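PDB 6J3A: gamma-glutamyltranspeptidase from Streptomyces lincolnensis, which probably cleaves or transfers gamma-glutamyl groups as an LmbA-like enzyme of the Ntn-hydrolase clan. Local coordinates for residues A521-G525 / G526-Q530; E157-E160 / T161-T165; A334-N337 / A338-E342; W464-E467 / G468-N471. All coordinates share one frame; numbering follows the deposited sequence.

Contact 1: A521-G525 / G526-Q530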
loop_
_atom_site.group_PDB
_atom_site.type_symbol
_atom_site.label_atom_id
_atom_site.label_comp_id
_atom_site.label_asym_id
_atom_site.label_seq_id
_atom_site.Cartn_x
_atom_site.Cartn_y
_atom_site.Cartn_z
ATOM N N ALA A 521 20.266 0.701 9.050
ATOM C CA ALA A 521 20.616 -0.586 8.466
ATOM C C ALA A 521 19.596 -0.973 7.412
ATOM O O ALA A 521 18.393 -0.804 7.617
ATOM C CB ALA A 521 20.659 -1.651 9.542
ATOM N N ARG A 522 20.084 -1.502 6.297
ATOM C CA ARG A 522 19.220 -1.943 5.197
ATOM C C ARG A 522 18.246 -3.012 5.687
ATOM O O ARG A 522 18.499 -3.715 6.668
ATOM C CB ARG A 522 19.961 -2.581 4.005
ATOM C CG ARG A 522 21.399 -2.216 3.693
ATOM C CD ARG A 522 21.548 -1.061 2.726
ATOM N NE ARG A 522 21.871 0.185 3.433
ATOM C CZ ARG A 522 22.507 1.234 2.908
ATOM N NH1 ARG A 522 22.909 1.226 1.637
ATOM N NH2 ARG A 522 22.731 2.312 3.663
ATOM N N VAL A 523 17.155 -3.137 4.944
ATOM C CA VAL A 523 16.092 -4.086 5.224
ATOM C C VAL A 523 15.861 -4.819 3.911
ATOM O O VAL A 523 15.734 -4.182 2.857
ATOM C CB VAL A 523 14.828 -3.352 5.700
ATOM C CG1 VAL A 523 13.622 -4.290 5.776
ATOM C CG2 VAL A 523 15.095 -2.692 7.056
ATOM N N ARG A 524 15.853 -6.150 3.976
ATOM C CA ARG A 524 15.758 -7.005 2.784
ATOM C C ARG A 524 16.798 -6.645 1.734
ATOM O O ARG A 524 16.476 -6.493 0.551
ATOM C CB ARG A 524 14.349 -6.957 2.176
ATOM C CG ARG A 524 13.325 -7.616 3.068
ATOM C CD ARG A 524 11.919 -7.511 2.516
ATOM N NE ARG A 524 10.962 -8.086 3.461
ATOM C CZ ARG A 524 9.643 -7.916 3.419
ATOM N NH1 ARG A 524 9.074 -7.165 2.465
ATOM N NH2 ARG A 524 8.883 -8.498 4.349
ATOM N N GLY A 525 18.045 -6.492 2.177
ATOM C CA GLY A 525 19.151 -6.086 1.296
ATOM C C GLY A 525 18.942 -4.811 0.480
ATOM O O GLY A 525 19.556 -4.654 -0.567
ATOM N N GLY A 526 18.080 -3.909 0.960
ATOM C CA GLY A 526 17.768 -2.642 0.286
ATOM C C GLY A 526 17.625 -1.511 1.294
ATOM O O GLY A 526 17.465 -1.750 2.494
ATOM N N LEU A 527 17.664 -0.277 0.809
ATOM C CA LEU A 527 17.532 0.900 1.670
ATOM C C LEU A 527 16.259 0.823 2.497
ATOM O O LEU A 527 15.204 0.473 1.970
ATOM C CB LEU A 527 17.499 2.190 0.841
ATOM C CG LEU A 527 18.771 2.501 0.057
ATOM C CD1 LEU A 527 18.557 3.627 -0.941
ATOM C CD2 LEU A 527 19.901 2.849 1.005
ATOM N N ASP A 528 16.361 1.165 3.780
ATOM C CA ASP A 528 15.240 1.095 4.712
ATOM C C ASP A 528 14.339 2.342 4.542
ATOM O O ASP A 528 14.206 3.178 5.454
ATOM C CB ASP A 528 15.775 0.964 6.141
ATOM C CG ASP A 528 14.678 0.741 7.174
ATOM O OD1 ASP A 528 13.560 0.322 6.795
ATOM O OD2 ASP A 528 14.939 0.990 8.376
ATOM N N LEU A 529 13.718 2.443 3.367
ATOM C CA LEU A 529 12.891 3.587 3.013
ATOM C C LEU A 529 11.730 3.757 3.991
ATOM O O LEU A 529 11.599 4.812 4.612
ATOM C CB LEU A 529 12.330 3.448 1.587
ATOM C CG LEU A 529 13.309 3.335 0.406
ATOM C CD1 LEU A 529 12.553 3.273 -0.922
ATOM C CD2 LEU A 529 14.312 4.491 0.377
ATOM N N GLN A 530 10.906 2.719 4.135
ATOM C CA GLN A 530 9.706 2.819 4.976
ATOM C C GLN A 530 10.019 2.956 6.474
ATOM O O GLN A 530 9.308 3.658 7.187
ATOM C CB GLN A 530 8.748 1.647 4.732
ATOM C CG GLN A 530 7.392 1.780 5.419
ATOM C CD GLN A 530 6.523 2.879 4.843
ATOM O OE1 GLN A 530 6.288 2.929 3.630
ATOM N NE2 GLN A 530 6.010 3.753 5.714
#
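A521 meets D528 through its backbone: the carbonyl O of A521 lies 3.5 Å from CB of D528, the aspartate at the N-cap of helix 529-534. R522 then runs beside L527, the two side chains pointing the same way. Bends at chi2 and chi3 carry the arginine head to the leucine, and methyl CD2 of L527 sits over one face of the guanidinium, displaced toward its rim, 3.5 Å from NH1 of R522. At V523 the backbone pairs with itself. N of V523 donates to O of G526 over 2.8 Å, and N of G526 returns a bond of 3.0 Å to O of V523, approaching 59° out of that carbonyl's plane. This reciprocal pair is a single antiparallel hydrogen-bonded bridge and closes a type I' beta turn from V523 to G526, in the link between helices 506-519 and 529-534. On the V523 side chain, branch CG2, next to the backbone N, presses on the D528 carboxylate, 3.4 Å from its OD1. The acid itself is held by a salt bridge from OD2 to R520 and a weak bond from G531 N to OD1. R524, first of the two turn corners, has phi 52° and sends its head away from 526-530, to form a salt bridge with E146 of the second subunit and pack on W20 of that subunit. G525, the other corner, also has positive phi (53°).

Contact 2: E157-E160 / T161-T165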
loop_
_atom_site.group_PDB
_atom_site.type_symbol
_atom_site.label_atom_id
_atom_site.label_comp_id
_atom_site.label_asym_id
_atom_site.label_seq_id
_atom_site.Cartn_x
_atom_site.Cartn_y
_atom_site.Cartn_z
ATOM N N GLU A 157 -18.512 30.432 4.950
ATOM C CA GLU A 157 -19.016 31.802 4.945
ATOM C C GLU A 157 -18.428 32.604 3.793
ATOM O O GLU A 157 -19.164 33.232 3.037
ATOM C CB GLU A 157 -18.708 32.488 6.274
ATOM C CG GLU A 157 -19.036 33.979 6.271
ATOM C CD GLU A 157 -19.333 34.537 7.646
ATOM O OE1 GLU A 157 -18.940 33.904 8.650
ATOM O OE2 GLU A 157 -19.958 35.619 7.717
ATOM N N LEU A 158 -17.102 32.582 3.678
ATOM C CA LEU A 158 -16.400 33.237 2.575
ATOM C C LEU A 158 -16.948 32.842 1.196
ATOM O O LEU A 158 -17.090 33.683 0.317
ATOM C CB LEU A 158 -14.905 32.917 2.650
ATOM C CG LEU A 158 -13.947 33.652 1.700
ATOM C CD1 LEU A 158 -13.993 35.162 1.902
ATOM C CD2 LEU A 158 -12.517 33.168 1.901
ATOM N N PHE A 159 -17.261 31.561 1.024
ATOM C CA PHE A 159 -17.760 31.024 -0.252
ATOM C C PHE A 159 -19.177 31.491 -0.556
ATOM O O PHE A 159 -19.476 31.939 -1.672
ATOM C CB PHE A 159 -17.750 29.485 -0.214
ATOM C CG PHE A 159 -16.439 28.847 -0.612
ATOM C CD1 PHE A 159 -15.226 29.537 -0.566
ATOM C CD2 PHE A 159 -16.426 27.521 -1.009
ATOM C CE1 PHE A 159 -14.041 28.920 -0.937
ATOM C CE2 PHE A 159 -15.240 26.899 -1.371
ATOM C CZ PHE A 159 -14.047 27.602 -1.337
ATOM N N GLU A 160 -20.047 31.354 0.440
ATOM C CA GLU A 160 -21.466 31.690 0.292
ATOM C C GLU A 160 -21.695 33.178 0.040
ATOM O O GLU A 160 -22.413 33.549 -0.889
ATOM C CB GLU A 160 -22.253 31.235 1.528
ATOM C CG GLU A 160 -22.413 29.727 1.571
ATOM C CD GLU A 160 -23.080 29.203 2.824
ATOM O OE1 GLU A 160 -23.032 29.862 3.890
ATOM O OE2 GLU A 160 -23.638 28.096 2.731
ATOM N N THR A 161 -21.053 34.005 0.860
ATOM C CA THR A 161 -21.278 35.450 0.879
ATOM C C THR A 161 -20.403 36.218 -0.100
ATOM O O THR A 161 -20.754 37.321 -0.496
ATOM C CB THR A 161 -21.013 36.050 2.278
ATOM O OG1 THR A 161 -19.606 36.042 2.559
ATOM C CG2 THR A 161 -21.785 35.289 3.375
ATOM N N GLU A 162 -19.272 35.640 -0.488
ATOM C CA GLU A 162 -18.215 36.398 -1.156
ATOM C C GLU A 162 -17.707 35.695 -2.425
ATOM O O GLU A 162 -17.882 36.238 -3.515
ATOM C CB GLU A 162 -17.102 36.684 -0.139
ATOM C CG GLU A 162 -16.418 38.033 -0.236
ATOM C CD GLU A 162 -17.329 39.249 -0.174
ATOM O OE1 GLU A 162 -17.714 39.685 0.931
ATOM O OE2 GLU A 162 -17.605 39.801 -1.251
ATOM N N TRP A 163 -17.117 34.496 -2.291
ATOM C CA TRP A 163 -16.601 33.718 -3.451
ATOM C C TRP A 163 -17.642 32.732 -3.938
ATOM O O TRP A 163 -17.524 31.523 -3.745
ATOM C CB TRP A 163 -15.303 32.960 -3.133
ATOM C CG TRP A 163 -14.152 33.811 -2.649
ATOM C CD1 TRP A 163 -14.060 35.178 -2.660
ATOM C CD2 TRP A 163 -12.922 33.334 -2.106
ATOM N NE1 TRP A 163 -12.856 35.574 -2.138
ATOM C CE2 TRP A 163 -12.140 34.463 -1.787
ATOM C CE3 TRP A 163 -12.409 32.061 -1.848
ATOM C CZ2 TRP A 163 -10.867 34.357 -1.225
ATOM C CZ3 TRP A 163 -11.150 31.953 -1.284
ATOM C CH2 TRP A 163 -10.392 33.099 -0.976
ATOM N N THR A 164 -18.667 33.259 -4.584
ATOM C CA THR A 164 -19.832 32.458 -4.935
ATOM C C THR A 164 -19.552 31.438 -6.033
ATOM O O THR A 164 -20.261 30.436 -6.128
ATOM C CB THR A 164 -21.027 33.337 -5.342
ATOM O OG1 THR A 164 -20.634 34.242 -6.377
ATOM C CG2 THR A 164 -21.547 34.117 -4.140
ATOM N N THR A 165 -18.539 31.683 -6.859
ATOM C CA THR A 165 -18.154 30.714 -7.889
ATOM C C THR A 165 -17.556 29.440 -7.286
ATOM O O THR A 165 -17.645 28.373 -7.889
ATOM C CB THR A 165 -17.149 31.305 -8.890
ATOM O OG1 THR A 165 -16.022 31.840 -8.180
ATOM C CG2 THR A 165 -17.809 32.396 -9.725
#
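The contact is a helix-to-helix turn, in which helix 156-161 ends and helix 164-170 starts after a break of two residues, with a leucine packed on a tryptophan beneath it. The break begins at E162, the first residue to leave helical angles, and W163 occupies the N-cap position of the following helix. Carbonyl O of L158 bridges the change: N of W163, five residues on, bonds to it at 2.7 Å, whereas N of E162 gives it a weak, bent bond. One residue earlier, O of E157 is gripped twice by T161, by the backbone N at 3.0 Å and by the hydroxyl OG1 at 2.9 Å. The hydroxyl comes from above the carbonyl plane.

The apolar part hangs from the same turn. With CG of L158 anti to the backbone N (chi1 -172°), methyl CD2 comes over one face of the W163 indole, 3.5 Å from the centroid of its six-membered ring and 10° off the normal, a close CH-pi contact. F159 meets the same ring obliquely, its CE1 lying 3.7 Å from CE3 of W163. Methyl CG2 of T164 meanwhile rests 3.4 Å from O of E160.

Around this turn, the indole NE1 bonds to O of M234 in strand 233-234, on which L158 also packs. E162 forms a salt bridge with R240, OG1 of T165 reaches O of V448 in strand 448-449, and F159 is covered by S166 and Y170 of helix 164-170.

Contact 3: A334-N337 / A338-E342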
loop_
_atom_site.group_PDB
_atom_site.type_symbol
_atom_site.label_atom_id
_atom_site.label_comp_id
_atom_site.label_asym_id
_atom_site.label_seq_id
_atom_site.Cartn_x
_atom_site.Cartn_y
_atom_site.Cartn_z
ATOM N N ALA A 334 33.336 24.877 2.552
ATOM C CA ALA A 334 33.817 24.306 3.806
ATOM C C ALA A 334 34.247 25.405 4.775
ATOM O O ALA A 334 33.963 25.349 5.978
ATOM C CB ALA A 334 34.982 23.374 3.529
ATOM N N GLU A 335 34.963 26.382 4.218
ATOM C CA GLU A 335 35.403 27.607 4.921
ATOM C C GLU A 335 34.267 28.244 5.755
ATOM O O GLU A 335 34.379 28.382 6.983
ATOM C CB GLU A 335 36.036 28.584 3.882
ATOM C CG GLU A 335 35.929 30.101 4.112
ATOM C CD GLU A 335 36.801 30.633 5.251
ATOM O OE1 GLU A 335 36.939 29.956 6.310
ATOM O OE2 GLU A 335 37.346 31.755 5.079
ATOM N N TYR A 336 33.171 28.570 5.072
ATOM C CA TYR A 336 31.997 29.217 5.677
ATOM C C TYR A 336 31.360 28.373 6.794
ATOM O O TYR A 336 31.088 28.862 7.903
ATOM C CB TYR A 336 30.978 29.497 4.570
ATOM C CG TYR A 336 29.678 30.108 5.026
ATOM C CD1 TYR A 336 29.628 31.407 5.504
ATOM C CD2 TYR A 336 28.492 29.386 4.963
ATOM C CE1 TYR A 336 28.436 31.969 5.917
ATOM C CE2 TYR A 336 27.297 29.935 5.373
ATOM C CZ TYR A 336 27.273 31.236 5.836
ATOM O OH TYR A 336 26.088 31.794 6.249
ATOM N N ASN A 337 31.150 27.101 6.469
ATOM C CA ASN A 337 30.442 26.164 7.330
ATOM C C ASN A 337 31.253 25.739 8.564
ATOM O O ASN A 337 30.685 25.432 9.625
ATOM C CB ASN A 337 29.982 24.971 6.490
ATOM C CG ASN A 337 28.822 25.333 5.584
ATOM O OD1 ASN A 337 27.709 25.514 6.060
ATOM N ND2 ASN A 337 29.081 25.476 4.280
ATOM N N ALA A 338 32.576 25.753 8.424
ATOM C CA ALA A 338 33.476 25.528 9.551
ATOM C C ALA A 338 33.234 26.617 10.593
ATOM O O ALA A 338 33.105 26.337 11.784
ATOM C CB ALA A 338 34.926 25.537 9.091
ATOM N N GLY A 339 33.151 27.857 10.130
ATOM C CA GLY A 339 32.750 28.960 10.993
ATOM C C GLY A 339 31.386 28.732 11.617
ATOM O O GLY A 339 31.229 28.807 12.839
ATOM N N ARG A 340 30.412 28.402 10.775
ATOM C CA ARG A 340 29.004 28.314 11.199
ATOM C C ARG A 340 28.671 27.218 12.212
ATOM O O ARG A 340 27.908 27.466 13.140
ATOM C CB ARG A 340 28.090 28.163 9.988
ATOM C CG ARG A 340 28.183 29.323 9.014
ATOM C CD ARG A 340 26.835 29.967 8.827
ATOM N NE ARG A 340 26.431 30.804 9.950
ATOM C CZ ARG A 340 25.182 31.193 10.199
ATOM N NH1 ARG A 340 24.160 30.824 9.421
ATOM N NH2 ARG A 340 24.948 31.956 11.253
ATOM N N ARG A 341 29.236 26.021 12.039
ATOM C CA ARG A 341 28.945 24.906 12.953
ATOM C C ARG A 341 29.393 25.112 14.405
ATOM O O ARG A 341 28.886 24.435 15.297
ATOM C CB ARG A 341 29.481 23.575 12.411
ATOM C CG ARG A 341 30.982 23.296 12.545
ATOM C CD ARG A 341 31.305 21.878 12.075
ATOM N NE ARG A 341 30.865 21.698 10.688
ATOM C CZ ARG A 341 31.633 21.759 9.597
ATOM N NH1 ARG A 341 31.075 21.611 8.393
ATOM N NH2 ARG A 341 32.944 21.957 9.674
ATOM N N GLU A 342 30.333 26.035 14.628
ATOM C CA GLU A 342 30.746 26.459 15.979
ATOM C C GLU A 342 29.625 27.192 16.711
ATOM O O GLU A 342 29.586 27.206 17.946
ATOM C CB GLU A 342 31.964 27.397 15.922
ATOM C CG GLU A 342 33.216 26.844 15.246
ATOM C CD GLU A 342 33.741 25.553 15.875
ATOM O OE1 GLU A 342 33.456 25.284 17.071
ATOM O OE2 GLU A 342 34.456 24.799 15.170
HETATM O O HOH W 1 33.890 22.615 6.645
#
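The short helix 334-341 is the element here, and Y336 and R340, one turn apart, lie side by side on it, pointing the same way. CG of R340 stands over the middle of the Y336 ring, 3.8 Å from the centroid and 13° off the normal, making a CH-pi contact. The next methylene leans toward the phenol end, with CD of R340 3.2 Å from OH of Y336. Holding CG of Y336 anti to the backbone N (chi1 177°) brings the ring alongside the arginine, whose chain bends at chi2 and chi3 so that its guanidinium plane is turned 39° from the ring. Both polar ends have partners beyond the turn: OH of Y336 bonds to D315 and NH2 of R340 to O of R353.

The backbone keeps i to i+4 bonding: N of R340 donates to O of Y336 at 3.0 Å, and N of R341 donates to O of N337 at 2.9 Å, whereas the bond from G339 to E335 is weak. N337 is buried against helix 280-288, and its ND2 is satisfied by O of S333 and O of L331. R341 folds back over the helix, its guanidinium face lying over O of N337, and NE bonds to O of L288. Carbonyl O of A334, besides taking the N-H of A338, accepts a water at 2.8 Å, which in turn receives NH2 of R341 at 3.2 Å.

Contact 4: W464-E467 / G468-N471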
loop_
_atom_site.group_PDB
_atom_site.type_symbol
_atom_site.label_atom_id
_atom_site.label_comp_id
_atom_site.label_asym_id
_atom_site.label_seq_id
_atom_site.Cartn_x
_atom_site.Cartn_y
_atom_site.Cartn_z
ATOM N N TRP A 464 8.321 39.616 0.002
ATOM C CA TRP A 464 8.232 40.736 0.928
ATOM C C TRP A 464 7.853 42.039 0.237
ATOM O O TRP A 464 8.371 42.348 -0.843
ATOM C CB TRP A 464 9.572 40.933 1.608
ATOM C CG TRP A 464 9.961 39.839 2.535
ATOM C CD1 TRP A 464 11.053 39.032 2.428
ATOM C CD2 TRP A 464 9.279 39.444 3.731
ATOM N NE1 TRP A 464 11.102 38.161 3.486
ATOM C CE2 TRP A 464 10.026 38.388 4.306
ATOM C CE3 TRP A 464 8.118 39.888 4.382
ATOM C CZ2 TRP A 464 9.649 37.757 5.503
ATOM C CZ3 TRP A 464 7.743 39.259 5.581
ATOM C CH2 TRP A 464 8.510 38.201 6.121
ATOM N N LEU A 465 6.965 42.798 0.885
ATOM C CA LEU A 465 6.623 44.154 0.460
ATOM C C LEU A 465 7.633 45.161 1.024
ATOM O O LEU A 465 7.350 45.922 1.957
ATOM C CB LEU A 465 5.195 44.500 0.888
ATOM C CG LEU A 465 4.088 43.612 0.321
ATOM C CD1 LEU A 465 2.736 44.150 0.734
ATOM C CD2 LEU A 465 4.144 43.504 -1.199
ATOM N N GLU A 466 8.815 45.154 0.422
ATOM C CA GLU A 466 9.964 45.917 0.899
ATOM C C GLU A 466 11.032 45.764 -0.150
ATOM O O GLU A 466 11.333 44.642 -0.549
ATOM C CB GLU A 466 10.465 45.357 2.228
ATOM C CG GLU A 466 11.563 46.162 2.895
ATOM C CD GLU A 466 11.850 45.690 4.314
ATOM O OE1 GLU A 466 11.103 44.842 4.848
ATOM O OE2 GLU A 466 12.837 46.155 4.919
ATOM N N GLU A 467 11.594 46.881 -0.598
ATOM C CA GLU A 467 12.587 46.872 -1.667
ATOM C C GLU A 467 13.983 46.472 -1.183
ATOM O O GLU A 467 14.271 46.475 0.021
ATOM C CB GLU A 467 12.637 48.240 -2.363
ATOM C CG GLU A 467 11.443 48.538 -3.269
ATOM C CD GLU A 467 11.426 47.728 -4.569
ATOM O OE1 GLU A 467 10.650 48.089 -5.477
ATOM O OE2 GLU A 467 12.175 46.735 -4.706
ATOM N N GLY A 468 14.822 46.101 -2.149
ATOM C CA GLY A 468 16.246 45.862 -1.934
ATOM C C GLY A 468 16.640 44.518 -1.346
ATOM O O GLY A 468 17.786 44.362 -0.922
ATOM N N LEU A 469 15.720 43.547 -1.323
ATOM C CA LEU A 469 15.987 42.232 -0.709
ATOM C C LEU A 469 15.986 41.126 -1.768
ATOM O O LEU A 469 15.357 41.293 -2.816
ATOM C CB LEU A 469 14.950 41.910 0.365
ATOM C CG LEU A 469 14.671 42.940 1.455
ATOM C CD1 LEU A 469 13.324 42.631 2.082
ATOM C CD2 LEU A 469 15.755 42.947 2.518
ATOM N N PRO A 470 16.673 39.990 -1.496
ATOM C CA PRO A 470 16.681 38.863 -2.449
ATOM C C PRO A 470 15.283 38.320 -2.793
ATOM O O PRO A 470 15.066 37.861 -3.924
ATOM C CB PRO A 470 17.505 37.780 -1.725
ATOM C CG PRO A 470 18.223 38.461 -0.620
ATOM C CD PRO A 470 17.413 39.667 -0.256
ATOM N N ASN A 471 14.373 38.374 -1.812
ATOM C CA ASN A 471 12.954 37.961 -1.955
ATOM C C ASN A 471 11.929 39.131 -1.897
ATOM O O ASN A 471 10.796 38.958 -1.435
ATOM C CB ASN A 471 12.623 36.927 -0.859
ATOM C CG ASN A 471 11.324 36.170 -1.112
ATOM O OD1 ASN A 471 10.954 35.900 -2.256
ATOM N ND2 ASN A 471 10.632 35.819 -0.031
#
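W464 and N471 are tied at the tight end of a chain reversal in the loop between strands 454-455 and 486-490, where N of W464 donates to O of N471 at 2.9 Å, and the two four-residue runs head 157° apart. The N471 side chain crosses the indole at about a right angle, amide and ring planes being 74° apart, with ND2 of N471 4.1 Å from CD1 of W464. L469 fills the inside of the bend: its methyl CD1 lies 4.1 Å from CB of W464 and 4.0 Å from CB of E466. The extended E466 chain passes along that methyl before OE1 reaches N of A366.

By contrast, the tip at E467 and G468 is exposed, and the chain turns there through a glycine with phi 81°. The hydroxyl of S472 bonds both O of E466 and N of L469, linking the two arms.

On the buried side polar atoms are paired rather than left in the apolar packing. N471 uses OD1 for N of R480 and ND2 for O of M462. NE1 of W464 bonds to E317 and R550 makes a cation-pi contact with the indole, which thus has an acid at its N-H and an arginine against its pi system; together they may polarise it.

From the N terminus the contacts come strictly in series, and none nests within or crosses another. Contact 2 closes the turn between helices 156-161 and 164-170. Contact 3 is one short helix, 334-341, set against helix 280-288, on the opposite side of the chain's centre from contact 2. Contact 4 closes a bend in the long loop between strands 454-455 and 486-490; its nearest atoms lie about 12 Å from contact 3 and about 17 Å from contact 2. Contact 1 closes the turn joining helices 506-519 and 529-534 near the subunit interface, its centre 45 Å from that of contact 4. No two contacts touch.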